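PDB 3HAZ: proline dehydrogenase from Bradyrhizobium japonicum USDA 110, which probably oxidises proline to glutamate in two steps, as an FAD-dependent proline dehydrogenase joined to an NAD-dependent aldehyde dehydrogenase. Local coordinates for residues A682-Q687 and L711-G716; F653-P658 and N678-K683; G730-G735 and P756-T761. One frame throughout, in Å; residues are numbered along the deposited sequence.

Interaction 1. Residues A682-Q687 and L711-G716; sequences AKPAEQ and LVTGDG. With NAD (nicotinamide-adenine-dinucleotide), chain D.
Lys683 NZ gives a hydrogen bond of 2.9 Å to Gly714 O, and a weak one to Asp715 O. Lys683 NZ also bonds to Pro684 O at 2.9 Å. On the cofactor side Lys683 NZ meets O2B of the NAD adenosine ribose at 2.8 Å and, weakly, O3B. It lies above the planes of the Gly714 and Pro684 carbonyls, 46° and 38° out of them. Bends at chi2, chi3 and chi4 curl the lysine chain back over its own backbone, which brings NZ to Pro684 O. Water 1 donates to Pro684 O and accepts from Gly714 N, tying the two loops together. Further back, Val712 N bonds to Ala682 O at 2.9 Å, beside the parallel bridge of Ala682 with Leu711. The Leu711 and Pro684 side chains cross at about a right angle, with Leu711 CD1 3.8 Å from Pro684 CD; Glu686 lies alongside Asp715. Lys683 is an NAD-binding residue, and the contact forms the adenosine-ribose end of the cofactor site. Asp715 is the N-cap of helix 716-724, which covers Lys683 and Val712 through Ile718, whereas helix 689-702 packs on Pro684, Leu711 and Thr713; strand 679-683 continues the sheet to strand 641-656.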
loop_
_atom_site.group_PDB
_atom_site.type_symbol
_atom_site.label_atom_id
_atom_site.label_comp_id
_atom_site.label_asym_id
_atom_site.label_seq_id
_atom_site.Cartn_x
_atom_site.Cartn_y
_atom_site.Cartn_z
ATOM N N ALA A 682 45.794 -18.474 -6.318
ATOM C CA ALA A 682 45.708 -18.756 -4.888
ATOM C C ALA A 682 46.896 -19.580 -4.408
ATOM O O ALA A 682 47.231 -20.604 -5.007
ATOM C CB ALA A 682 44.407 -19.492 -4.579
ATOM N N LYS A 683 47.533 -19.131 -3.329
ATOM C CA LYS A 683 48.590 -19.916 -2.696
ATOM C C LYS A 683 48.210 -20.248 -1.261
ATOM O O LYS A 683 48.130 -19.359 -0.411
ATOM C CB LYS A 683 49.940 -19.191 -2.722
ATOM C CG LYS A 683 51.110 -20.109 -2.360
ATOM C CD LYS A 683 52.205 -19.382 -1.605
ATOM C CE LYS A 683 51.866 -19.236 -0.133
ATOM N NZ LYS A 683 52.247 -20.434 0.678
ATOM N N PRO A 684 47.968 -21.537 -0.992
ATOM C CA PRO A 684 47.561 -21.974 0.346
ATOM C C PRO A 684 48.767 -22.086 1.262
ATOM O O PRO A 684 49.904 -22.102 0.789
ATOM C CB PRO A 684 46.986 -23.365 0.089
ATOM C CG PRO A 684 47.756 -23.871 -1.105
ATOM C CD PRO A 684 48.100 -22.660 -1.938
ATOM N N ALA A 685 48.515 -22.159 2.563
ATOM C CA ALA A 685 49.571 -22.407 3.530
ATOM C C ALA A 685 50.289 -23.707 3.192
ATOM O O ALA A 685 49.667 -24.684 2.765
ATOM C CB ALA A 685 48.996 -22.469 4.933
ATOM N N GLU A 686 51.600 -23.714 3.387
ATOM C CA GLU A 686 52.410 -24.878 3.076
ATOM C C GLU A 686 51.896 -26.148 3.760
ATOM O O GLU A 686 51.995 -27.239 3.197
ATOM C CB GLU A 686 53.871 -24.624 3.454
ATOM C CG GLU A 686 54.860 -25.325 2.544
ATOM C CD GLU A 686 56.301 -25.060 2.929
ATOM O OE1 GLU A 686 56.529 -24.448 3.995
ATOM O OE2 GLU A 686 57.203 -25.470 2.166
ATOM N N GLN A 687 51.340 -26.003 4.963
ATOM C CA GLN A 687 50.863 -27.150 5.735
ATOM C C GLN A 687 49.595 -27.799 5.177
ATOM O O GLN A 687 49.330 -28.972 5.439
ATOM C CB GLN A 687 50.608 -26.765 7.201
ATOM C CG GLN A 687 51.832 -26.286 7.962
ATOM C CD GLN A 687 51.979 -24.776 7.944
ATOM O OE1 GLN A 687 51.481 -24.101 7.044
ATOM N NE2 GLN A 687 52.670 -24.237 8.947
ATOM N N LEU A 711 45.832 -22.638 -8.777
ATOM C CA LEU A 711 46.458 -22.941 -7.498
ATOM C C LEU A 711 47.970 -23.040 -7.661
ATOM O O LEU A 711 48.461 -23.788 -8.504
ATOM C CB LEU A 711 45.927 -24.255 -6.934
ATOM C CG LEU A 711 46.344 -24.530 -5.491
ATOM C CD1 LEU A 711 45.501 -23.683 -4.542
ATOM C CD2 LEU A 711 46.210 -26.009 -5.164
ATOM N N VAL A 712 48.700 -22.278 -6.854
ATOM C CA VAL A 712 50.152 -22.377 -6.804
ATOM C C VAL A 712 50.577 -22.697 -5.377
ATOM O O VAL A 712 50.302 -21.928 -4.459
ATOM C CB VAL A 712 50.819 -21.064 -7.239
ATOM C CG1 VAL A 712 52.313 -21.120 -6.984
ATOM C CG2 VAL A 712 50.533 -20.785 -8.708
ATOM N N THR A 713 51.234 -23.836 -5.188
ATOM C CA THR A 713 51.683 -24.232 -3.856
ATOM C C THR A 713 53.158 -23.924 -3.621
ATOM O O THR A 713 53.944 -23.811 -4.565
ATOM C CB THR A 713 51.444 -25.729 -3.585
ATOM O OG1 THR A 713 52.141 -26.510 -4.568
ATOM C CG2 THR A 713 49.953 -26.047 -3.630
ATOM N N GLY A 714 53.523 -23.799 -2.350
ATOM C CA GLY A 714 54.894 -23.523 -1.971
ATOM C C GLY A 714 54.971 -22.793 -0.646
ATOM O O GLY A 714 53.977 -22.688 0.077
ATOM N N ASP A 715 56.153 -22.277 -0.335
ATOM C CA ASP A 715 56.381 -21.571 0.920
ATOM C C ASP A 715 56.118 -20.073 0.787
ATOM O O ASP A 715 55.470 -19.624 -0.161
ATOM C CB ASP A 715 57.812 -21.807 1.402
ATOM C CG ASP A 715 58.831 -21.659 0.289
ATOM O OD1 ASP A 715 58.489 -21.077 -0.764
ATOM O OD2 ASP A 715 59.974 -22.131 0.465
ATOM N N GLY A 716 56.632 -19.307 1.744
ATOM C CA GLY A 716 56.477 -17.866 1.740
ATOM C C GLY A 716 57.248 -17.197 0.618
ATOM O O GLY A 716 57.010 -16.030 0.307
HETATM P PA NAD D . 51.757 -16.653 8.190
HETATM O O1A NAD D . 52.094 -15.048 8.191
HETATM O O2A NAD D . 52.847 -17.391 8.849
HETATM O O5B NAD D . 51.618 -17.133 6.598
HETATM C C5B NAD D . 50.323 -17.344 6.051
HETATM C C4B NAD D . 50.361 -17.374 4.516
HETATM O O4B NAD D . 51.239 -16.365 3.888
HETATM C C3B NAD D . 50.902 -18.720 3.880
HETATM O O3B NAD D . 50.181 -19.352 2.867
HETATM C C2B NAD D . 52.379 -18.386 3.690
HETATM O O2B NAD D . 53.237 -19.316 3.066
HETATM C C1B NAD D . 52.267 -17.025 3.155
HETATM N N9A NAD D . 53.533 -16.288 3.284
HETATM C C8A NAD D . 54.516 -16.487 4.200
HETATM N N7A NAD D . 55.547 -15.535 3.948
HETATM C C5A NAD D . 55.154 -14.747 2.842
HETATM C C6A NAD D . 55.772 -13.692 2.183
HETATM N N6A NAD D . 57.074 -13.224 2.632
HETATM N N1A NAD D . 55.162 -13.097 1.125
HETATM C C2A NAD D . 53.922 -13.545 0.702
HETATM N N3A NAD D . 53.311 -14.585 1.349
HETATM C C4A NAD D . 53.930 -15.188 2.423
HETATM O O3 NAD D . 50.283 -16.948 8.937
HETATM P PN NAD D . 49.898 -18.502 9.420
HETATM O O1N NAD D . 51.156 -19.120 10.320
HETATM O O2N NAD D . 49.654 -19.342 8.245
HETATM O O5D NAD D . 48.521 -18.478 10.362
HETATM C C5D NAD D . 48.572 -17.925 11.669
HETATM C C4D NAD D . 48.293 -16.407 11.687
HETATM O O4D NAD D . 47.221 -15.916 10.772
HETATM C C3D NAD D . 48.005 -15.656 13.057
HETATM O O3D NAD D . 48.839 -14.592 13.450
HETATM C C2D NAD D . 46.489 -15.402 12.911
HETATM O O2D NAD D . 45.764 -14.695 13.898
HETATM C C1D NAD D . 46.395 -15.022 11.490
HETATM N N1N NAD D . 45.004 -15.203 11.056
HETATM C C2N NAD D . 44.119 -14.110 11.109
HETATM C C3N NAD D . 42.730 -14.287 10.697
HETATM C C7N NAD D . 41.766 -13.088 10.745
HETATM O O7N NAD D . 40.713 -13.172 10.220
HETATM N N7N NAD D . 42.202 -11.825 11.305
HETATM C C4N NAD D . 42.257 -15.614 10.232
HETATM C C5N NAD D . 43.138 -16.697 10.176
HETATM C C6N NAD D . 44.548 -16.521 10.591
HETATM O O HOH W 1 51.424 -24.187 -0.578
#

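Interaction 2. Residues F653-P658 and N678-K683; sequences FVAISP and NSVVAK. With NAD (nicotinamide-adenine-dinucleotide), chain D.
The Phe653 ring and the Asn678 amide meet obliquely, their planes 65° apart, with ring atom CD2 3.5 Å from Asn678 CG. The amide is pinned from outside the pair: OD1 accepts from the backbone N of Arg650 and Gly651, and ND2 donates to Phe977 O and Ala673 O. Phe977 also brings its ring against that of Phe653, at about 45°. From here the strands run parallel. Phe653 N bonds to Ser679 O at 2.8 Å, Phe653 O receives Val681 N, and Ala655 N reaches Val681 O. Lys683 N then meets Ala655 O at 2.8 Å, before the pairing frays at a weak Ser657 N to Lys683 O bond. Ala655 CB lies 4.0 Å from Val680 CG1 on the face with Phe653 and Ala682; helix 664-675 covers Val680 there. Val654, Ile656, Val681 and Lys683 point to the other face, under helix 716-724. At chi1 -64° Ile656 sets CG2 opposite its backbone N, toward the ribose of NAD, while CG1 carries CD1 to the adenine, Ile656 CD1 lying 3.6 Å from N3A. Ser657 O accepts from ribose O3B at 2.8 Å. Strand 641-656, helix 664-675 and strand 679-683 form a beta-alpha-beta crossover of the Rossmann-like NAD-binding domain of aldehyde dehydrogenases, with the cofactor at the C-terminal ends of its strands.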
loop_
_atom_site.group_PDB
_atom_site.type_symbol
_atom_site.label_atom_id
_atom_site.label_comp_id
_atom_site.label_asym_id
_atom_site.label_seq_id
_atom_site.Cartn_x
_atom_site.Cartn_y
_atom_site.Cartn_z
ATOM N N PHE A 653 43.707 -11.219 -8.885
ATOM C CA PHE A 653 43.964 -11.190 -7.453
ATOM C C PHE A 653 44.839 -12.354 -7.037
ATOM O O PHE A 653 44.672 -13.483 -7.510
ATOM C CB PHE A 653 42.661 -11.200 -6.652
ATOM C CG PHE A 653 42.291 -9.860 -6.082
ATOM C CD1 PHE A 653 42.616 -9.539 -4.768
ATOM C CD2 PHE A 653 41.624 -8.922 -6.849
ATOM C CE1 PHE A 653 42.278 -8.303 -4.238
ATOM C CE2 PHE A 653 41.276 -7.684 -6.322
ATOM C CZ PHE A 653 41.602 -7.378 -5.013
ATOM N N VAL A 654 45.791 -12.051 -6.165
ATOM C CA VAL A 654 46.572 -13.065 -5.473
ATOM C C VAL A 654 45.917 -13.316 -4.119
ATOM O O VAL A 654 45.732 -12.387 -3.337
ATOM C CB VAL A 654 48.019 -12.585 -5.267
ATOM C CG1 VAL A 654 48.814 -13.575 -4.420
ATOM C CG2 VAL A 654 48.686 -12.351 -6.613
ATOM N N ALA A 655 45.537 -14.565 -3.860
ATOM C CA ALA A 655 44.939 -14.940 -2.585
ATOM C C ALA A 655 45.901 -15.806 -1.787
ATOM O O ALA A 655 46.355 -16.848 -2.264
ATOM C CB ALA A 655 43.625 -15.670 -2.801
ATOM N N ILE A 656 46.216 -15.369 -0.573
ATOM C CA ILE A 656 47.142 -16.092 0.288
ATOM C C ILE A 656 46.445 -16.417 1.608
ATOM O O ILE A 656 45.939 -15.524 2.279
ATOM C CB ILE A 656 48.412 -15.265 0.553
ATOM C CG1 ILE A 656 49.186 -15.038 -0.749
ATOM C CG2 ILE A 656 49.281 -15.946 1.592
ATOM C CD1 ILE A 656 50.299 -14.027 -0.629
ATOM N N SER A 657 46.426 -17.695 1.973
ATOM C CA SER A 657 45.624 -18.158 3.099
ATOM C C SER A 657 46.450 -18.917 4.139
ATOM O O SER A 657 47.526 -19.426 3.822
ATOM C CB SER A 657 44.491 -19.048 2.582
ATOM O OG SER A 657 44.999 -20.066 1.736
ATOM N N PRO A 658 45.936 -19.003 5.385
ATOM C CA PRO A 658 46.617 -19.670 6.499
ATOM C C PRO A 658 46.209 -21.134 6.641
ATOM O O PRO A 658 45.311 -21.606 5.941
ATOM C CB PRO A 658 46.108 -18.902 7.731
ATOM C CG PRO A 658 44.863 -18.145 7.270
ATOM C CD PRO A 658 44.641 -18.446 5.810
ATOM N N ASN A 678 37.143 -10.818 -10.711
ATOM C CA ASN A 678 38.584 -10.996 -10.845
ATOM C C ASN A 678 38.943 -12.441 -11.135
ATOM O O ASN A 678 38.242 -13.358 -10.709
ATOM C CB ASN A 678 39.280 -10.604 -9.547
ATOM C CG ASN A 678 38.952 -9.200 -9.115
ATOM O OD1 ASN A 678 39.503 -8.242 -9.650
ATOM N ND2 ASN A 678 38.063 -9.067 -8.124
ATOM N N SER A 679 40.041 -12.650 -11.854
ATOM C CA SER A 679 40.645 -13.974 -11.885
ATOM C C SER A 679 41.535 -14.085 -10.651
ATOM O O SER A 679 41.883 -13.071 -10.034
ATOM C CB SER A 679 41.438 -14.202 -13.177
ATOM O OG SER A 679 42.473 -13.250 -13.317
ATOM N N VAL A 680 41.889 -15.305 -10.271
ATOM C CA VAL A 680 42.625 -15.504 -9.033
ATOM C C VAL A 680 43.780 -16.495 -9.158
ATOM O O VAL A 680 43.652 -17.549 -9.786
ATOM C CB VAL A 680 41.678 -15.974 -7.904
ATOM C CG1 VAL A 680 42.436 -16.127 -6.597
ATOM C CG2 VAL A 680 40.523 -14.997 -7.744
ATOM N N VAL A 681 44.914 -16.129 -8.571
ATOM C CA VAL A 681 45.978 -17.083 -8.295
ATOM C C VAL A 681 46.044 -17.255 -6.781
ATOM O O VAL A 681 46.294 -16.295 -6.047
ATOM C CB VAL A 681 47.342 -16.621 -8.851
ATOM C CG1 VAL A 681 48.439 -17.594 -8.435
ATOM C CG2 VAL A 681 47.283 -16.503 -10.376
ATOM N N ALA A 682 45.794 -18.474 -6.318
ATOM C CA ALA A 682 45.708 -18.756 -4.888
ATOM C C ALA A 682 46.896 -19.580 -4.408
ATOM O O ALA A 682 47.231 -20.604 -5.007
ATOM C CB ALA A 682 44.407 -19.492 -4.579
ATOM N N LYS A 683 47.533 -19.131 -3.329
ATOM C CA LYS A 683 48.590 -19.916 -2.696
ATOM C C LYS A 683 48.210 -20.248 -1.261
ATOM O O LYS A 683 48.130 -19.359 -0.411
ATOM C CB LYS A 683 49.940 -19.191 -2.722
ATOM C CG LYS A 683 51.110 -20.109 -2.360
ATOM C CD LYS A 683 52.205 -19.382 -1.605
ATOM C CE LYS A 683 51.866 -19.236 -0.133
ATOM N NZ LYS A 683 52.247 -20.434 0.678
HETATM P PA NAD D . 51.757 -16.653 8.190
HETATM O O1A NAD D . 52.094 -15.048 8.191
HETATM O O2A NAD D . 52.847 -17.391 8.849
HETATM O O5B NAD D . 51.618 -17.133 6.598
HETATM C C5B NAD D . 50.323 -17.344 6.051
HETATM C C4B NAD D . 50.361 -17.374 4.516
HETATM O O4B NAD D . 51.239 -16.365 3.888
HETATM C C3B NAD D . 50.902 -18.720 3.880
HETATM O O3B NAD D . 50.181 -19.352 2.867
HETATM C C2B NAD D . 52.379 -18.386 3.690
HETATM O O2B NAD D . 53.237 -19.316 3.066
HETATM C C1B NAD D . 52.267 -17.025 3.155
HETATM N N9A NAD D . 53.533 -16.288 3.284
HETATM C C8A NAD D . 54.516 -16.487 4.200
HETATM N N7A NAD D . 55.547 -15.535 3.948
HETATM C C5A NAD D . 55.154 -14.747 2.842
HETATM C C6A NAD D . 55.772 -13.692 2.183
HETATM N N6A NAD D . 57.074 -13.224 2.632
HETATM N N1A NAD D . 55.162 -13.097 1.125
HETATM C C2A NAD D . 53.922 -13.545 0.702
HETATM N N3A NAD D . 53.311 -14.585 1.349
HETATM C C4A NAD D . 53.930 -15.188 2.423
HETATM O O3 NAD D . 50.283 -16.948 8.937
HETATM P PN NAD D . 49.898 -18.502 9.420
HETATM O O1N NAD D . 51.156 -19.120 10.320
HETATM O O2N NAD D . 49.654 -19.342 8.245
HETATM O O5D NAD D . 48.521 -18.478 10.362
HETATM C C5D NAD D . 48.572 -17.925 11.669
HETATM C C4D NAD D . 48.293 -16.407 11.687
HETATM O O4D NAD D . 47.221 -15.916 10.772
HETATM C C3D NAD D . 48.005 -15.656 13.057
HETATM O O3D NAD D . 48.839 -14.592 13.450
HETATM C C2D NAD D . 46.489 -15.402 12.911
HETATM O O2D NAD D . 45.764 -14.695 13.898
HETATM C C1D NAD D . 46.395 -15.022 11.490
HETATM N N1N NAD D . 45.004 -15.203 11.056
HETATM C C2N NAD D . 44.119 -14.110 11.109
HETATM C C3N NAD D . 42.730 -14.287 10.697
HETATM C C7N NAD D . 41.766 -13.088 10.745
HETATM O O7N NAD D . 40.713 -13.172 10.220
HETATM N N7N NAD D . 42.202 -11.825 11.305
HETATM C C4N NAD D . 42.257 -15.614 10.232
HETATM C C5N NAD D . 43.138 -16.697 10.176
HETATM C C6N NAD D . 44.548 -16.521 10.591
#

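Interaction 3. Residues G730-G735 and P756-T761; sequences GVVFTG and PLIAET. With NAD (nicotinamide-adenine-dinucleotide), chain D.
Phe733 N bonds to Ile758 O at 2.7 Å, in the middle of a parallel strand pair. Strand 730-734, helix 737-749 and strand 757-760 make a beta-alpha-beta unit of the Rossmann-like NAD-binding domain. Four more backbone bonds join the strands, from Val731 N to Pro756 O at one end to Gly735 N to Glu760 O at the other. Val731 and Leu757 lie side by side, CG1 to CD1 3.9 Å, and Leu757 also packs on Ile754 of the second subunit. On the same face, CG of Phe733 stands anti to the backbone N (chi1 170°), and the ring meets its neighbours edge-on: CD2 faces Ala759 CB, CE2 is 4.1 Å from Thr761 CG2, and CE1 comes within 3.3 Å of O4B of the adenosine ribose. With an alanine here, a gap would probably open between the ribose and Thr761, and Ala759 CB would lose its ring contact. The other face turns Thr734 and Glu760 to the nicotinamide half of the cofactor. Thr734 OG1 hydrogen-bonds to Gln669 OE1, while its CG2 approaches the nicotinamide ring. Glu760, a predicted active-site residue, meets the carboxamide with CB, its carboxylate bending away at chi2 so that OE2 bonds weakly to Gly965 N. Thr761 OG1 bonds to Leu961 O, and the carbonyl O of Thr761 accepts a hydrogen bond from carboxamide N7N of NAD at 2.8 Å, with an N-H...O angle of 160°.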
loop_
_atom_site.group_PDB
_atom_site.type_symbol
_atom_site.label_atom_id
_atom_site.label_comp_id
_atom_site.label_asym_id
_atom_site.label_seq_id
_atom_site.Cartn_x
_atom_site.Cartn_y
_atom_site.Cartn_z
ATOM N N GLY A 730 45.754 -6.861 -7.137
ATOM C CA GLY A 730 45.450 -6.780 -5.723
ATOM C C GLY A 730 45.785 -8.056 -4.989
ATOM O O GLY A 730 46.015 -9.106 -5.605
ATOM N N VAL A 731 45.815 -7.954 -3.663
ATOM C CA VAL A 731 46.177 -9.065 -2.803
ATOM C C VAL A 731 45.209 -9.183 -1.621
ATOM O O VAL A 731 44.951 -8.214 -0.903
ATOM C CB VAL A 731 47.619 -8.913 -2.281
ATOM C CG1 VAL A 731 47.936 -9.979 -1.237
ATOM C CG2 VAL A 731 48.616 -8.970 -3.445
ATOM N N VAL A 732 44.654 -10.376 -1.445
ATOM C CA VAL A 732 43.844 -10.674 -0.272
ATOM C C VAL A 732 44.628 -11.678 0.575
ATOM O O VAL A 732 44.939 -12.783 0.122
ATOM C CB VAL A 732 42.439 -11.200 -0.660
ATOM C CG1 VAL A 732 42.553 -12.402 -1.581
ATOM C CG2 VAL A 732 41.600 -11.530 0.587
ATOM N N PHE A 733 44.973 -11.266 1.793
ATOM C CA PHE A 733 45.873 -12.033 2.651
ATOM C C PHE A 733 45.311 -12.271 4.048
ATOM O O PHE A 733 44.734 -11.375 4.665
ATOM C CB PHE A 733 47.210 -11.297 2.766
ATOM C CG PHE A 733 48.125 -11.855 3.811
ATOM C CD1 PHE A 733 48.968 -12.913 3.517
ATOM C CD2 PHE A 733 48.153 -11.316 5.086
ATOM C CE1 PHE A 733 49.813 -13.429 4.479
ATOM C CE2 PHE A 733 48.998 -11.826 6.050
ATOM C CZ PHE A 733 49.833 -12.883 5.745
ATOM N N THR A 734 45.484 -13.485 4.547
ATOM C CA THR A 734 45.207 -13.753 5.950
ATOM C C THR A 734 46.373 -14.521 6.540
ATOM O O THR A 734 46.733 -15.593 6.051
ATOM C CB THR A 734 43.910 -14.549 6.149
ATOM O OG1 THR A 734 42.807 -13.796 5.638
ATOM C CG2 THR A 734 43.685 -14.805 7.621
ATOM N N GLY A 735 46.974 -13.961 7.582
ATOM C CA GLY A 735 48.168 -14.552 8.163
ATOM C C GLY A 735 48.806 -13.659 9.207
ATOM O O GLY A 735 48.129 -12.848 9.846
ATOM N N PRO A 756 44.988 -2.644 -4.112
ATOM C CA PRO A 756 44.439 -2.855 -2.768
ATOM C C PRO A 756 45.121 -4.014 -2.046
ATOM O O PRO A 756 45.423 -5.041 -2.657
ATOM C CB PRO A 756 42.970 -3.212 -3.037
ATOM C CG PRO A 756 42.708 -2.824 -4.480
ATOM C CD PRO A 756 44.020 -2.970 -5.172
ATOM N N LEU A 757 45.369 -3.844 -0.753
ATOM C CA LEU A 757 45.780 -4.957 0.088
ATOM C C LEU A 757 44.742 -5.153 1.185
ATOM O O LEU A 757 44.516 -4.265 2.006
ATOM C CB LEU A 757 47.164 -4.718 0.706
ATOM C CG LEU A 757 47.601 -5.689 1.814
ATOM C CD1 LEU A 757 47.567 -7.130 1.329
ATOM C CD2 LEU A 757 48.997 -5.353 2.340
ATOM N N ILE A 758 44.098 -6.313 1.182
ATOM C CA ILE A 758 43.223 -6.699 2.280
ATOM C C ILE A 758 44.003 -7.683 3.121
ATOM O O ILE A 758 44.354 -8.765 2.646
ATOM C CB ILE A 758 41.945 -7.387 1.776
ATOM C CG1 ILE A 758 41.112 -6.418 0.939
ATOM C CG2 ILE A 758 41.126 -7.925 2.943
ATOM C CD1 ILE A 758 39.952 -7.084 0.229
ATOM N N ALA A 759 44.290 -7.300 4.364
ATOM C CA ALA A 759 45.137 -8.109 5.220
ATOM C C ALA A 759 44.508 -8.286 6.594
ATOM O O ALA A 759 44.296 -7.320 7.333
ATOM C CB ALA A 759 46.532 -7.492 5.337
ATOM N N GLU A 760 44.204 -9.534 6.921
ATOM C CA GLU A 760 43.619 -9.860 8.207
ATOM C C GLU A 760 44.676 -10.616 8.979
ATOM O O GLU A 760 45.183 -11.642 8.524
ATOM C CB GLU A 760 42.348 -10.690 8.017
ATOM C CG GLU A 760 41.384 -10.082 6.993
ATOM C CD GLU A 760 40.837 -8.721 7.423
ATOM O OE1 GLU A 760 39.995 -8.682 8.347
ATOM O OE2 GLU A 760 41.242 -7.691 6.835
ATOM N N THR A 761 45.039 -10.080 10.137
ATOM C CA THR A 761 46.183 -10.590 10.865
ATOM C C THR A 761 45.790 -10.939 12.306
ATOM O O THR A 761 44.605 -11.056 12.620
ATOM C CB THR A 761 47.376 -9.604 10.775
ATOM O OG1 THR A 761 46.917 -8.270 11.018
ATOM C CG2 THR A 761 47.980 -9.644 9.370
HETATM P PA NAD D . 51.757 -16.653 8.190
HETATM O O1A NAD D . 52.094 -15.048 8.191
HETATM O O2A NAD D . 52.847 -17.391 8.849
HETATM O O5B NAD D . 51.618 -17.133 6.598
HETATM C C5B NAD D . 50.323 -17.344 6.051
HETATM C C4B NAD D . 50.361 -17.374 4.516
HETATM O O4B NAD D . 51.239 -16.365 3.888
HETATM C C3B NAD D . 50.902 -18.720 3.880
HETATM O O3B NAD D . 50.181 -19.352 2.867
HETATM C C2B NAD D . 52.379 -18.386 3.690
HETATM O O2B NAD D . 53.237 -19.316 3.066
HETATM C C1B NAD D . 52.267 -17.025 3.155
HETATM N N9A NAD D . 53.533 -16.288 3.284
HETATM C C8A NAD D . 54.516 -16.487 4.200
HETATM N N7A NAD D . 55.547 -15.535 3.948
HETATM C C5A NAD D . 55.154 -14.747 2.842
HETATM C C6A NAD D . 55.772 -13.692 2.183
HETATM N N6A NAD D . 57.074 -13.224 2.632
HETATM N N1A NAD D . 55.162 -13.097 1.125
HETATM C C2A NAD D . 53.922 -13.545 0.702
HETATM N N3A NAD D . 53.311 -14.585 1.349
HETATM C C4A NAD D . 53.930 -15.188 2.423
HETATM O O3 NAD D . 50.283 -16.948 8.937
HETATM P PN NAD D . 49.898 -18.502 9.420
HETATM O O1N NAD D . 51.156 -19.120 10.320
HETATM O O2N NAD D . 49.654 -19.342 8.245
HETATM O O5D NAD D . 48.521 -18.478 10.362
HETATM C C5D NAD D . 48.572 -17.925 11.669
HETATM C C4D NAD D . 48.293 -16.407 11.687
HETATM O O4D NAD D . 47.221 -15.916 10.772
HETATM C C3D NAD D . 48.005 -15.656 13.057
HETATM O O3D NAD D . 48.839 -14.592 13.450
HETATM C C2D NAD D . 46.489 -15.402 12.911
HETATM O O2D NAD D . 45.764 -14.695 13.898
HETATM C C1D NAD D . 46.395 -15.022 11.490
HETATM N N1N NAD D . 45.004 -15.203 11.056
HETATM C C2N NAD D . 44.119 -14.110 11.109
HETATM C C3N NAD D . 42.730 -14.287 10.697
HETATM C C7N NAD D . 41.766 -13.088 10.745
HETATM O O7N NAD D . 40.713 -13.172 10.220
HETATM N N7N NAD D . 42.202 -11.825 11.305
HETATM C C4N NAD D . 42.257 -15.614 10.232
HETATM C C5N NAD D . 43.138 -16.697 10.176
HETATM C C6N NAD D . 44.548 -16.521 10.591
#

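Overall arrangement
All three interactions belong to one sheet of the aldehyde dehydrogenase part and meet the same NAD. Interactions 1 and 2 share Ala682 and Lys683, with centres about 10 Å apart; Val712 CG2 packs on Val681 CG1 at 3.8 Å. Interaction 3 joins interaction 2 on the other side of strand 641-656, where Val654 O and Val732 N, 3.0 Å apart, probably hydrogen-bond. Interactions 1 and 3 do not touch, their nearest atoms being about 7 Å apart. The cofactor spans them: interactions 1 and 2 hold the adenosine ribose, Pro658 of interaction 2 also packs on the nicotinamide ring, and interaction 3 bonds to its carboxamide beside the predicted active-site Glu760. Ser736 and Glu886 add further bonds to NAD.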